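Local coordinates for protein endoglucanase A (Clostridium cellulolyticum, PDB 1EDG) that hydrolyses internal beta-1,4-glucosidic bonds of cellulose as a family 5 glycosyl hydrolase, an endoglucanase with a TIM-barrel catalytic domain, at residues G32-N37 with R79-W84; N120-V125 with G167-R172; V251-Y256 with I301-G306. All blocks are in the same frame, centred on the assembly; numbering follows the deposited sequence.

The three contacts follow one another along the chain, and none nests in or crosses another. Interaction 1 joins strand 32-34 to strand 77-80, the first two of the eight-stranded parallel barrel, and closes a loop of 41 residues. Interaction 2 pairs the loops that follow strands 116-120 and 163-166, the third and fourth strands, and also closes a loop of 41. Interaction 3 joins strands 249-254 and 303-308, the sixth and seventh, and closes a loop of 44. Each loop carries helix. Interaction 1 touches 2 and 3, and 2 touches 3. Their C-terminal parts meet at the C-terminal end of the barrel, the active-site end in this fold.

Interaction 1: residues G32-N37 with R79-W84; sequences GWNLGN and RIPVSW
The first two strands of the TIM barrel, 32-34 and 77-80, run parallel here, and R79 reaches N34 across them. N34 and R79 form a beta bridge and send their side chains to the same face of the sheet. R79 N donates to W33 O at 2.9 Å. L35 N returns a bond to R79 O at 3.0 Å. These two bonds flank N34 on the neighbouring strand.

The side chains of N34 and R79 lie side by side and point the same way. A chi1 of -169° carries R79 CG away from the backbone N, and the chain bends at chi3. This bend turns NE toward the amide. R79 NE donates to N34 OD1 at 2.7 Å, in the carbonyl plane and on a lone pair. R79 NH2 adds a weak bond to N34 OD1 at 3.1 Å. One carbonyl oxygen therefore takes two N-H groups from one edge of the guanidinium, while the amide plane stands at 90° to the guanidinium plane.

E170, in the Asn-Glu-Pro sequence after the fourth strand, and E307 on the seventh are probably the acid/base and the nucleophile, as in family 5 relatives. R79 makes salt bridges to E307 through NH2 and to E166 through NH1. N34 ND2 donates to the backbone oxygens of L339 and G306, so the whole amide is held and presents OD1 to the arginine.

Beyond the bridge the strands give way to loops. L35 is the centre of an inverse gamma turn. L35 O lies 3.5 Å from P81 CD. A water donates to both L35 O and P81 O, at 3.0 Å and 2.8 Å. On the other side of the sheet, L35 CD1 meets I80 CG2 at 4.4 Å, and both residues pack on V106 of helix 97-111.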
ATOM      1  N   GLY A  32      -8.492  -4.198  -2.201  1.00  7.73           N
ATOM      2  CA  GLY A  32      -8.394  -2.852  -1.656  1.00  7.15           C
ATOM      3  C   GLY A  32      -8.250  -1.715  -2.657  1.00  6.69           C
ATOM      4  O   GLY A  32      -7.914  -1.919  -3.824  1.00  6.69           O
ATOM      5  N   TRP A  33      -8.448  -0.498  -2.164  1.00  6.48           N
ATOM      6  CA  TRP A  33      -8.342   0.700  -2.981  1.00  7.29           C
ATOM      7  C   TRP A  33      -7.552   1.746  -2.177  1.00  6.31           C
ATOM      8  O   TRP A  33      -7.752   1.878  -0.970  1.00  7.74           O
ATOM      9  CB  TRP A  33      -9.752   1.217  -3.282  1.00  7.37           C
ATOM     10  CG  TRP A  33      -9.814   2.441  -4.127  1.00  8.35           C
ATOM     11  CD1 TRP A  33      -9.720   2.509  -5.485  1.00  9.47           C
ATOM     12  CD2 TRP A  33     -10.060   3.774  -3.671  1.00  9.55           C
ATOM     13  NE1 TRP A  33      -9.903   3.806  -5.906  1.00 10.14           N
ATOM     14  CE2 TRP A  33     -10.108   4.603  -4.813  1.00 10.44           C
ATOM     15  CE3 TRP A  33     -10.249   4.348  -2.407  1.00 10.32           C
ATOM     16  CZ2 TRP A  33     -10.341   5.985  -4.727  1.00 11.70           C
ATOM     17  CZ3 TRP A  33     -10.483   5.722  -2.321  1.00 12.43           C
ATOM     18  CH2 TRP A  33     -10.525   6.521  -3.478  1.00 11.37           C
ATOM     19  N   ASN A  34      -6.635   2.447  -2.841  1.00  7.01           N
ATOM     20  CA  ASN A  34      -5.824   3.492  -2.203  1.00  6.94           C
ATOM     21  C   ASN A  34      -6.432   4.881  -2.392  1.00  8.91           C
ATOM     22  O   ASN A  34      -6.785   5.247  -3.513  1.00 10.01           O
ATOM     23  CB  ASN A  34      -4.439   3.566  -2.846  1.00  7.05           C
ATOM     24  CG  ASN A  34      -3.445   2.613  -2.235  1.00  9.61           C
ATOM     25  OD1 ASN A  34      -2.913   2.878  -1.163  1.00  9.39           O
ATOM     26  ND2 ASN A  34      -3.130   1.535  -2.951  1.00  8.08           N
ATOM     27  N   LEU A  35      -6.492   5.664  -1.316  1.00  9.54           N
ATOM     28  CA  LEU A  35      -6.965   7.052  -1.378  1.00 11.84           C
ATOM     29  C   LEU A  35      -5.670   7.814  -1.764  1.00 11.98           C
ATOM     30  O   LEU A  35      -5.080   8.524  -0.943  1.00 11.23           O
ATOM     31  CB  LEU A  35      -7.444   7.508   0.012  1.00 12.52           C
ATOM     32  CG  LEU A  35      -8.658   8.432   0.222  1.00 17.01           C
ATOM     33  CD1 LEU A  35      -8.405   9.327   1.417  1.00 12.26           C
ATOM     34  CD2 LEU A  35      -8.998   9.262  -1.005  1.00 14.62           C
ATOM     35  N   GLY A  36      -5.227   7.629  -3.007  1.00 11.82           N
ATOM     36  CA  GLY A  36      -3.986   8.219  -3.484  1.00 13.54           C
ATOM     37  C   GLY A  36      -3.928   9.717  -3.689  1.00 13.84           C
ATOM     38  O   GLY A  36      -4.954  10.361  -3.918  1.00 15.05           O
ATOM     39  N   ASN A  37      -2.710  10.253  -3.606  1.00 12.64           N
ATOM     40  CA  ASN A  37      -2.429  11.684  -3.775  1.00 13.77           C
ATOM     41  C   ASN A  37      -3.356  12.585  -2.965  1.00 12.43           C
ATOM     42  O   ASN A  37      -3.732  13.667  -3.417  1.00 14.96           O
ATOM     43  CB  ASN A  37      -2.468  12.081  -5.259  1.00 14.31           C
ATOM     44  CG  ASN A  37      -1.202  11.685  -6.018  1.00 16.07           C
ATOM     45  OD1 ASN A  37      -0.343  10.963  -5.503  1.00 16.68           O
ATOM     46  ND2 ASN A  37      -1.095  12.142  -7.261  1.00 16.91           N
ATOM     47  N   ARG A  79      -6.838   1.795   1.777  1.00  8.65           N
ATOM     48  CA  ARG A  79      -5.556   2.172   2.357  1.00 10.50           C
ATOM     49  C   ARG A  79      -5.532   3.697   2.283  1.00  9.94           C
ATOM     50  O   ARG A  79      -5.880   4.292   1.246  1.00  9.15           O
ATOM     51  CB  ARG A  79      -4.354   1.576   1.606  1.00 11.65           C
ATOM     52  CG  ARG A  79      -3.047   1.768   2.402  1.00 16.30           C
ATOM     53  CD  ARG A  79      -1.850   0.988   1.866  1.00 17.39           C
ATOM     54  NE  ARG A  79      -1.336   1.653   0.693  1.00 23.80           N
ATOM     55  CZ  ARG A  79      -0.099   2.112   0.531  1.00 19.85           C
ATOM     56  NH1 ARG A  79       0.837   1.976   1.459  1.00 19.36           N
ATOM     57  NH2 ARG A  79       0.157   2.820  -0.546  1.00 17.94           N
ATOM     58  N   ILE A  80      -5.170   4.319   3.394  1.00  7.91           N
ATOM     59  CA  ILE A  80      -5.118   5.771   3.485  1.00  9.46           C
ATOM     60  C   ILE A  80      -3.683   6.249   3.734  1.00  9.09           C
ATOM     61  O   ILE A  80      -3.213   6.271   4.876  1.00  9.03           O
ATOM     62  CB  ILE A  80      -6.049   6.278   4.617  1.00 10.79           C
ATOM     63  CG1 ILE A  80      -7.499   5.850   4.343  1.00 11.28           C
ATOM     64  CG2 ILE A  80      -5.949   7.787   4.751  1.00  9.98           C
ATOM     65  CD1 ILE A  80      -8.466   6.200   5.449  1.00 13.70           C
ATOM     66  N   PRO A  81      -2.953   6.586   2.658  1.00  9.68           N
ATOM     67  CA  PRO A  81      -1.573   7.065   2.758  1.00 10.02           C
ATOM     68  C   PRO A  81      -1.550   8.430   3.449  1.00 12.28           C
ATOM     69  O   PRO A  81      -2.324   9.318   3.076  1.00 12.20           O
ATOM     70  CB  PRO A  81      -1.165   7.223   1.291  1.00 10.71           C
ATOM     71  CG  PRO A  81      -2.023   6.248   0.576  1.00 12.83           C
ATOM     72  CD  PRO A  81      -3.346   6.435   1.245  1.00 10.42           C
ATOM     73  N   VAL A  82      -0.685   8.603   4.446  1.00  9.65           N
ATOM     74  CA  VAL A  82      -0.594   9.890   5.136  1.00 10.48           C
ATOM     75  C   VAL A  82       0.852  10.340   5.320  1.00 11.39           C
ATOM     76  O   VAL A  82       1.686   9.583   5.817  1.00 10.58           O
ATOM     77  CB  VAL A  82      -1.255   9.863   6.540  1.00 10.71           C
ATOM     78  CG1 VAL A  82      -1.203  11.264   7.168  1.00 11.14           C
ATOM     79  CG2 VAL A  82      -2.699   9.396   6.454  1.00 10.15           C
ATOM     80  N   SER A  83       1.160  11.547   4.857  1.00 10.26           N
ATOM     81  CA  SER A  83       2.494  12.113   5.041  1.00 10.16           C
ATOM     82  C   SER A  83       2.348  13.049   6.240  1.00 11.05           C
ATOM     83  O   SER A  83       1.744  14.118   6.143  1.00 11.31           O
ATOM     84  CB  SER A  83       2.952  12.872   3.794  1.00 10.20           C
ATOM     85  OG  SER A  83       3.227  11.982   2.717  1.00 10.76           O
ATOM     86  N   TRP A  84       2.863  12.620   7.386  1.00  8.77           N
ATOM     87  CA  TRP A  84       2.749  13.395   8.616  1.00 10.18           C
ATOM     88  C   TRP A  84       3.772  14.506   8.834  1.00 10.66           C
ATOM     89  O   TRP A  84       3.506  15.435   9.603  1.00 11.74           O
ATOM     90  CB  TRP A  84       2.813  12.465   9.831  1.00  9.78           C
ATOM     91  CG  TRP A  84       1.885  11.307   9.770  1.00  9.27           C
ATOM     92  CD1 TRP A  84       2.121  10.098   9.168  1.00  8.95           C
ATOM     93  CD2 TRP A  84       0.566  11.231  10.325  1.00  9.28           C
ATOM     94  NE1 TRP A  84       1.029   9.283   9.315  1.00  8.54           N
ATOM     95  CE2 TRP A  84       0.057   9.951  10.023  1.00  8.82           C
ATOM     96  CE3 TRP A  84      -0.239  12.123  11.052  1.00 10.32           C
ATOM     97  CZ2 TRP A  84      -1.222   9.532  10.419  1.00  9.95           C
ATOM     98  CZ3 TRP A  84      -1.511  11.712  11.451  1.00 12.25           C
ATOM     99  CH2 TRP A  84      -1.989  10.425  11.132  1.00 12.33           C
TER
HETATM  100  O   HOH W   1      -4.726   9.791   1.710  1.00  9.33           O

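Interaction 2: residues N120-V125 with G167-R172; sequences NTHHDV and GMNEPR
A chi1 of 177° extends the N169 side chain away from its own backbone N and lays its amide over one face of the H122 ring. The H122 chi1 of -145° is away from the staggered values and brings its ring back toward the loop 167-172, although its CB points away. The ring and amide planes are 21° apart and stacked. N169 ND2 sits over the centre of the H122 ring, 3.3 Å above the plane. N169 OD1 comes 3.3 Å from H122 NE2, but the angle is poor for a hydrogen bond. The contact between the two is therefore a stack.

T121 OG1 donates to G167 O at 2.8 Å, tilted from the carbonyl plane. W149 NE1 also bonds that oxygen.

Two waters fill in between the loop backbones. One donates to T121 OG1 and H122 O and accepts from N169 N at 3.1 Å. The other donates to H122 O and accepts from E170 N at 2.9 Å.

V125 CG2 rests 4.2 Å from R172 NH1, which donates to E170 O in the plane of the guanidinium.

N169-E170-P171 is the Asn-Glu-Pro motif of family 5, whose glutamate is the acid/base in relatives, so E170 probably has that role. E170 OE2 bonds H254 ND1. Both segments are loops after barrel strands, 116-120 and 163-166. Such loops at the C-terminal ends of the strands form the active-site end of a TIM barrel.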
ATOM      1  N   ASN A 120      -0.955   4.521   7.384  1.00  9.64           N
ATOM      2  CA  ASN A 120       0.508   4.432   7.370  1.00  8.81           C
ATOM      3  C   ASN A 120       1.194   5.790   7.532  1.00 10.29           C
ATOM      4  O   ASN A 120       0.559   6.761   7.972  1.00  8.53           O
ATOM      5  CB  ASN A 120       0.971   3.799   6.034  1.00  8.47           C
ATOM      6  CG  ASN A 120       0.981   4.799   4.842  1.00  9.06           C
ATOM      7  OD1 ASN A 120       0.709   5.993   4.987  1.00 10.14           O
ATOM      8  ND2 ASN A 120       1.339   4.303   3.674  1.00  8.04           N
ATOM      9  N   THR A 121       2.516   5.792   7.340  1.00  9.66           N
ATOM     10  CA  THR A 121       3.281   7.035   7.260  1.00  9.28           C
ATOM     11  C   THR A 121       3.705   6.870   5.796  1.00  8.80           C
ATOM     12  O   THR A 121       4.041   5.751   5.363  1.00 10.30           O
ATOM     13  CB  THR A 121       4.530   7.138   8.191  1.00  8.79           C
ATOM     14  OG1 THR A 121       5.506   6.150   7.844  1.00  9.16           O
ATOM     15  CG2 THR A 121       4.126   7.030   9.641  1.00  8.11           C
ATOM     16  N   HIS A 122       3.639   7.940   5.009  1.00  8.28           N
ATOM     17  CA  HIS A 122       3.956   7.834   3.597  1.00  7.04           C
ATOM     18  C   HIS A 122       5.226   8.552   3.158  1.00 10.18           C
ATOM     19  O   HIS A 122       6.323   8.023   3.345  1.00 10.23           O
ATOM     20  CB  HIS A 122       2.739   8.264   2.764  1.00  8.49           C
ATOM     21  CG  HIS A 122       2.573   7.494   1.490  1.00  8.78           C
ATOM     22  ND1 HIS A 122       2.926   8.001   0.255  1.00 12.63           N
ATOM     23  CD2 HIS A 122       2.071   6.260   1.256  1.00  7.73           C
ATOM     24  CE1 HIS A 122       2.643   7.112  -0.682  1.00  8.48           C
ATOM     25  NE2 HIS A 122       2.122   6.049  -0.098  1.00 11.64           N
ATOM     26  N   HIS A 123       5.098   9.751   2.590  1.00  9.64           N
ATOM     27  CA  HIS A 123       6.267  10.497   2.117  1.00 11.55           C
ATOM     28  C   HIS A 123       6.936  11.219   3.291  1.00 12.96           C
ATOM     29  O   HIS A 123       6.944  12.453   3.366  1.00 13.29           O
ATOM     30  CB  HIS A 123       5.868  11.496   1.023  1.00 11.42           C
ATOM     31  CG  HIS A 123       5.377  10.852  -0.242  1.00 13.11           C
ATOM     32  ND1 HIS A 123       4.230  11.264  -0.891  1.00 13.13           N
ATOM     33  CD2 HIS A 123       5.901   9.860  -1.000  1.00 11.68           C
ATOM     34  CE1 HIS A 123       4.073  10.557  -1.997  1.00 11.02           C
ATOM     35  NE2 HIS A 123       5.073   9.699  -2.087  1.00 15.40           N
ATOM     36  N   ASP A 124       7.466  10.431   4.225  1.00 11.32           N
ATOM     37  CA  ASP A 124       8.118  10.975   5.409  1.00 10.63           C
ATOM     38  C   ASP A 124       9.609  10.652   5.488  1.00 10.92           C
ATOM     39  O   ASP A 124      10.207  10.727   6.560  1.00 10.53           O
ATOM     40  CB  ASP A 124       7.391  10.516   6.673  1.00 10.22           C
ATOM     41  CG  ASP A 124       6.053  11.216   6.867  1.00 11.41           C
ATOM     42  OD1 ASP A 124       5.849  12.292   6.262  1.00 11.48           O
ATOM     43  OD2 ASP A 124       5.216  10.712   7.645  1.00  9.18           O
ATOM     44  N   VAL A 125      10.191  10.258   4.358  1.00 11.45           N
ATOM     45  CA  VAL A 125      11.621   9.969   4.300  1.00 13.91           C
ATOM     46  C   VAL A 125      12.251  11.337   4.033  1.00 14.32           C
ATOM     47  O   VAL A 125      12.222  11.827   2.900  1.00 14.27           O
ATOM     48  CB  VAL A 125      11.981   9.005   3.135  1.00 14.08           C
ATOM     49  CG1 VAL A 125      13.475   8.660   3.175  1.00 16.05           C
ATOM     50  CG2 VAL A 125      11.146   7.736   3.210  1.00 14.47           C
ATOM     51  N   GLY A 167       3.651   0.730   9.366  1.00  8.91           N
ATOM     52  CA  GLY A 167       4.696   1.597   9.880  1.00  8.25           C
ATOM     53  C   GLY A 167       5.351   2.578   8.928  1.00  7.88           C
ATOM     54  O   GLY A 167       5.448   3.775   9.239  1.00  8.70           O
ATOM     55  N   MET A 168       5.848   2.071   7.802  1.00  8.40           N
ATOM     56  CA  MET A 168       6.515   2.885   6.784  1.00  7.84           C
ATOM     57  C   MET A 168       6.014   2.480   5.408  1.00  9.64           C
ATOM     58  O   MET A 168       5.533   1.358   5.221  1.00 10.07           O
ATOM     59  CB  MET A 168       8.033   2.689   6.835  1.00  9.29           C
ATOM     60  CG  MET A 168       8.669   3.147   8.140  1.00  9.89           C
ATOM     61  SD  MET A 168      10.419   2.727   8.267  1.00 12.38           S
ATOM     62  CE  MET A 168      10.291   0.998   8.734  1.00 16.26           C
ATOM     63  N   ASN A 169       6.163   3.379   4.442  1.00  9.15           N
ATOM     64  CA  ASN A 169       5.721   3.137   3.072  1.00  9.12           C
ATOM     65  C   ASN A 169       6.800   2.485   2.202  1.00  8.39           C
ATOM     66  O   ASN A 169       6.801   1.264   2.004  1.00  8.87           O
ATOM     67  CB  ASN A 169       5.235   4.463   2.458  1.00  8.55           C
ATOM     68  CG  ASN A 169       4.821   4.315   1.009  1.00  9.35           C
ATOM     69  OD1 ASN A 169       4.038   3.433   0.663  1.00  9.48           O
ATOM     70  ND2 ASN A 169       5.346   5.179   0.146  1.00  8.32           N
ATOM     71  N   GLU A 170       7.700   3.296   1.658  1.00  8.36           N
ATOM     72  CA  GLU A 170       8.793   2.806   0.822  1.00  8.74           C
ATOM     73  C   GLU A 170      10.124   3.346   1.352  1.00  9.34           C
ATOM     74  O   GLU A 170      10.793   4.138   0.685  1.00 10.07           O
ATOM     75  CB  GLU A 170       8.580   3.225  -0.645  1.00  9.61           C
ATOM     76  CG  GLU A 170       7.372   2.558  -1.310  1.00 10.00           C
ATOM     77  CD  GLU A 170       7.171   2.956  -2.771  1.00 12.71           C
ATOM     78  OE1 GLU A 170       7.827   3.893  -3.266  1.00 13.71           O
ATOM     79  OE2 GLU A 170       6.334   2.319  -3.439  1.00 13.50           O
ATOM     80  N   PRO A 171      10.531   2.915   2.558  1.00 10.34           N
ATOM     81  CA  PRO A 171      11.797   3.392   3.140  1.00 10.39           C
ATOM     82  C   PRO A 171      12.948   3.091   2.176  1.00 11.76           C
ATOM     83  O   PRO A 171      13.085   1.970   1.678  1.00 10.54           O
ATOM     84  CB  PRO A 171      11.887   2.615   4.454  1.00  9.71           C
ATOM     85  CG  PRO A 171      11.161   1.336   4.143  1.00 10.16           C
ATOM     86  CD  PRO A 171       9.973   1.795   3.337  1.00 10.08           C
ATOM     87  N   ARG A 172      13.758   4.104   1.886  1.00 13.04           N
ATOM     88  CA  ARG A 172      14.838   3.937   0.925  1.00 14.55           C
ATOM     89  C   ARG A 172      15.850   5.069   1.062  1.00 14.38           C
ATOM     90  O   ARG A 172      15.619   6.028   1.801  1.00 14.46           O
ATOM     91  CB  ARG A 172      14.235   3.982  -0.485  1.00 13.13           C
ATOM     92  CG  ARG A 172      13.608   5.341  -0.824  1.00 13.36           C
ATOM     93  CD  ARG A 172      12.697   5.277  -2.037  1.00 15.07           C
ATOM     94  NE  ARG A 172      12.220   6.599  -2.441  1.00 15.04           N
ATOM     95  CZ  ARG A 172      11.238   7.274  -1.846  1.00 15.78           C
ATOM     96  NH1 ARG A 172      10.599   6.762  -0.805  1.00 14.90           N
ATOM     97  NH2 ARG A 172      10.888   8.470  -2.299  1.00 15.99           N
TER
HETATM   98  O   HOH W   2       7.004   6.224   5.343  1.00  9.43           O
HETATM   99  O   HOH W   3       8.271   6.170   1.953  1.00 12.14           O

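Interaction 3: residues V251-Y256 with I301-G306; sequences VSVHAY and IPVIIG
V253 O accepts the shortest polar bond here, from G306 N at 2.9 Å, and I305 CA approaches the same oxygen at 3.2 Å in a CA-H...O contact. The bond from G306 is bent, with 131° at the hydrogen. Three straighter bonds precede it. V253 N donates to I304 O, I304 N to V251 O, and V251 N to P302 O at 3.0 Å. The axes of 251-254 and 303-306 approach to 4.7 Å, and their directions differ by 32°.

V251, V253, V303 and I305 share one face of the sheet. With chi1 at -54°, V253 swings its CG2 over toward I305, and V253 CG2 meets I305 CG1 at 3.6 Å. V253 CG1 meets V303 CG1 at 4.3 Å. V251 CB touches V303 CG2 at 4.0 Å. V303 also packs on I292 and Y296 of helix 279-297, so this face looks toward the helices.

S252 and I304 point to the other face, where both touch M220. H254 CD2 comes 4.0 Å from G306 C.

Two neighbouring parallel strands joined through a connection that carries helix 279-297 make a right-handed beta-alpha-beta unit, the repeating element of the TIM barrel.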
ATOM      1  N   VAL A 251       3.621  -8.836   5.794  1.00  6.49           N
ATOM      2  CA  VAL A 251       4.672  -8.301   4.936  1.00  7.21           C
ATOM      3  C   VAL A 251       4.017  -7.409   3.874  1.00  8.40           C
ATOM      4  O   VAL A 251       3.013  -7.792   3.261  1.00  9.73           O
ATOM      5  CB  VAL A 251       5.450  -9.433   4.222  1.00  8.32           C
ATOM      6  CG1 VAL A 251       6.567  -8.859   3.368  1.00  7.27           C
ATOM      7  CG2 VAL A 251       5.995 -10.415   5.248  1.00 10.26           C
ATOM      8  N   SER A 252       4.602  -6.239   3.645  1.00  7.26           N
ATOM      9  CA  SER A 252       4.089  -5.293   2.667  1.00  7.30           C
ATOM     10  C   SER A 252       4.989  -5.206   1.438  1.00  9.12           C
ATOM     11  O   SER A 252       6.207  -5.059   1.568  1.00 10.05           O
ATOM     12  CB  SER A 252       3.988  -3.908   3.314  1.00  9.23           C
ATOM     13  OG  SER A 252       3.647  -2.918   2.358  1.00 10.23           O
ATOM     14  N   VAL A 253       4.409  -5.342   0.249  1.00  8.37           N
ATOM     15  CA  VAL A 253       5.177  -5.219  -0.986  1.00  9.39           C
ATOM     16  C   VAL A 253       4.395  -4.371  -1.979  1.00  9.02           C
ATOM     17  O   VAL A 253       3.160  -4.323  -1.929  1.00  9.68           O
ATOM     18  CB  VAL A 253       5.515  -6.585  -1.668  1.00 12.64           C
ATOM     19  CG1 VAL A 253       6.216  -7.529  -0.692  1.00 12.30           C
ATOM     20  CG2 VAL A 253       4.282  -7.221  -2.247  1.00 16.53           C
ATOM     21  N   HIS A 254       5.114  -3.651  -2.833  1.00  7.96           N
ATOM     22  CA  HIS A 254       4.498  -2.826  -3.869  1.00  8.05           C
ATOM     23  C   HIS A 254       5.095  -3.385  -5.141  1.00  9.32           C
ATOM     24  O   HIS A 254       6.298  -3.648  -5.193  1.00 10.74           O
ATOM     25  CB  HIS A 254       4.858  -1.342  -3.706  1.00  7.38           C
ATOM     26  CG  HIS A 254       4.272  -0.706  -2.481  1.00  7.38           C
ATOM     27  ND1 HIS A 254       4.585   0.574  -2.084  1.00  8.02           N
ATOM     28  CD2 HIS A 254       3.392  -1.177  -1.564  1.00  6.80           C
ATOM     29  CE1 HIS A 254       3.929   0.869  -0.975  1.00  7.75           C
ATOM     30  NE2 HIS A 254       3.196  -0.175  -0.639  1.00  8.23           N
ATOM     31  N   ALA A 255       4.278  -3.602  -6.165  1.00  8.56           N
ATOM     32  CA  ALA A 255       4.823  -4.173  -7.381  1.00  9.85           C
ATOM     33  C   ALA A 255       4.129  -3.777  -8.667  1.00 11.75           C
ATOM     34  O   ALA A 255       3.169  -4.416  -9.090  1.00 12.49           O
ATOM     35  CB  ALA A 255       4.872  -5.689  -7.257  1.00 10.92           C
ATOM     36  N   TYR A 256       4.637  -2.727  -9.300  1.00 11.48           N
ATOM     37  CA  TYR A 256       4.107  -2.265 -10.574  1.00 12.09           C
ATOM     38  C   TYR A 256       5.001  -2.963 -11.599  1.00 13.84           C
ATOM     39  O   TYR A 256       5.886  -2.345 -12.186  1.00 16.09           O
ATOM     40  CB  TYR A 256       4.258  -0.744 -10.685  1.00 11.86           C
ATOM     41  CG  TYR A 256       3.490   0.046  -9.645  1.00 11.13           C
ATOM     42  CD1 TYR A 256       2.195   0.487  -9.898  1.00 12.50           C
ATOM     43  CD2 TYR A 256       4.085   0.414  -8.432  1.00 11.40           C
ATOM     44  CE1 TYR A 256       1.510   1.285  -8.976  1.00 11.87           C
ATOM     45  CE2 TYR A 256       3.407   1.209  -7.503  1.00 11.55           C
ATOM     46  CZ  TYR A 256       2.123   1.646  -7.783  1.00 11.16           C
ATOM     47  OH  TYR A 256       1.465   2.478  -6.907  1.00 11.38           O
ATOM     48  N   ILE A 301       2.291 -17.142   6.274  1.00  9.40           N
ATOM     49  CA  ILE A 301       2.628 -15.790   6.737  1.00  8.86           C
ATOM     50  C   ILE A 301       1.964 -14.854   5.729  1.00  8.12           C
ATOM     51  O   ILE A 301       2.234 -14.937   4.526  1.00  7.65           O
ATOM     52  CB  ILE A 301       4.156 -15.565   6.769  1.00  9.49           C
ATOM     53  CG1 ILE A 301       4.786 -16.501   7.806  1.00 11.46           C
ATOM     54  CG2 ILE A 301       4.475 -14.114   7.135  1.00  9.06           C
ATOM     55  CD1 ILE A 301       6.258 -16.649   7.657  1.00 13.64           C
ATOM     56  N   PRO A 302       1.061 -13.974   6.204  1.00  9.23           N
ATOM     57  CA  PRO A 302       0.362 -13.048   5.307  1.00  8.31           C
ATOM     58  C   PRO A 302       1.213 -11.988   4.609  1.00  9.72           C
ATOM     59  O   PRO A 302       2.151 -11.431   5.200  1.00  8.81           O
ATOM     60  CB  PRO A 302      -0.701 -12.435   6.215  1.00  8.74           C
ATOM     61  CG  PRO A 302      -0.073 -12.462   7.555  1.00  9.93           C
ATOM     62  CD  PRO A 302       0.622 -13.793   7.600  1.00  9.48           C
ATOM     63  N   VAL A 303       0.858 -11.716   3.352  1.00  8.32           N
ATOM     64  CA  VAL A 303       1.519 -10.712   2.521  1.00  7.72           C
ATOM     65  C   VAL A 303       0.437  -9.907   1.782  1.00  9.11           C
ATOM     66  O   VAL A 303      -0.569 -10.463   1.319  1.00  8.28           O
ATOM     67  CB  VAL A 303       2.451 -11.356   1.462  1.00  8.22           C
ATOM     68  CG1 VAL A 303       3.125 -10.267   0.621  1.00  9.43           C
ATOM     69  CG2 VAL A 303       3.513 -12.230   2.128  1.00  8.22           C
ATOM     70  N   ILE A 304       0.639  -8.596   1.701  1.00  7.39           N
ATOM     71  CA  ILE A 304      -0.299  -7.718   1.015  1.00  7.56           C
ATOM     72  C   ILE A 304       0.448  -6.876  -0.014  1.00  7.84           C
ATOM     73  O   ILE A 304       1.500  -6.308   0.291  1.00  8.69           O
ATOM     74  CB  ILE A 304      -1.022  -6.750   2.012  1.00  7.54           C
ATOM     75  CG1 ILE A 304      -2.031  -7.506   2.879  1.00  7.12           C
ATOM     76  CG2 ILE A 304      -1.717  -5.617   1.258  1.00  7.46           C
ATOM     77  CD1 ILE A 304      -2.696  -6.637   3.934  1.00  7.42           C
ATOM     78  N   ILE A 305      -0.036  -6.888  -1.254  1.00  6.26           N
ATOM     79  CA  ILE A 305       0.542  -6.045  -2.301  1.00  7.18           C
ATOM     80  C   ILE A 305      -0.257  -4.744  -2.111  1.00  9.06           C
ATOM     81  O   ILE A 305      -1.397  -4.618  -2.583  1.00  8.62           O
ATOM     82  CB  ILE A 305       0.330  -6.637  -3.723  1.00  7.73           C
ATOM     83  CG1 ILE A 305       1.136  -7.936  -3.879  1.00  9.74           C
ATOM     84  CG2 ILE A 305       0.764  -5.630  -4.792  1.00  6.73           C
ATOM     85  CD1 ILE A 305       0.927  -8.657  -5.199  1.00  9.37           C
ATOM     86  N   GLY A 306       0.317  -3.829  -1.322  1.00  7.66           N
ATOM     87  CA  GLY A 306      -0.334  -2.573  -1.003  1.00  7.18           C
ATOM     88  C   GLY A 306      -0.509  -1.586  -2.139  1.00  7.41           C
ATOM     89  O   GLY A 306      -1.268  -0.625  -2.001  1.00  7.46           O
TER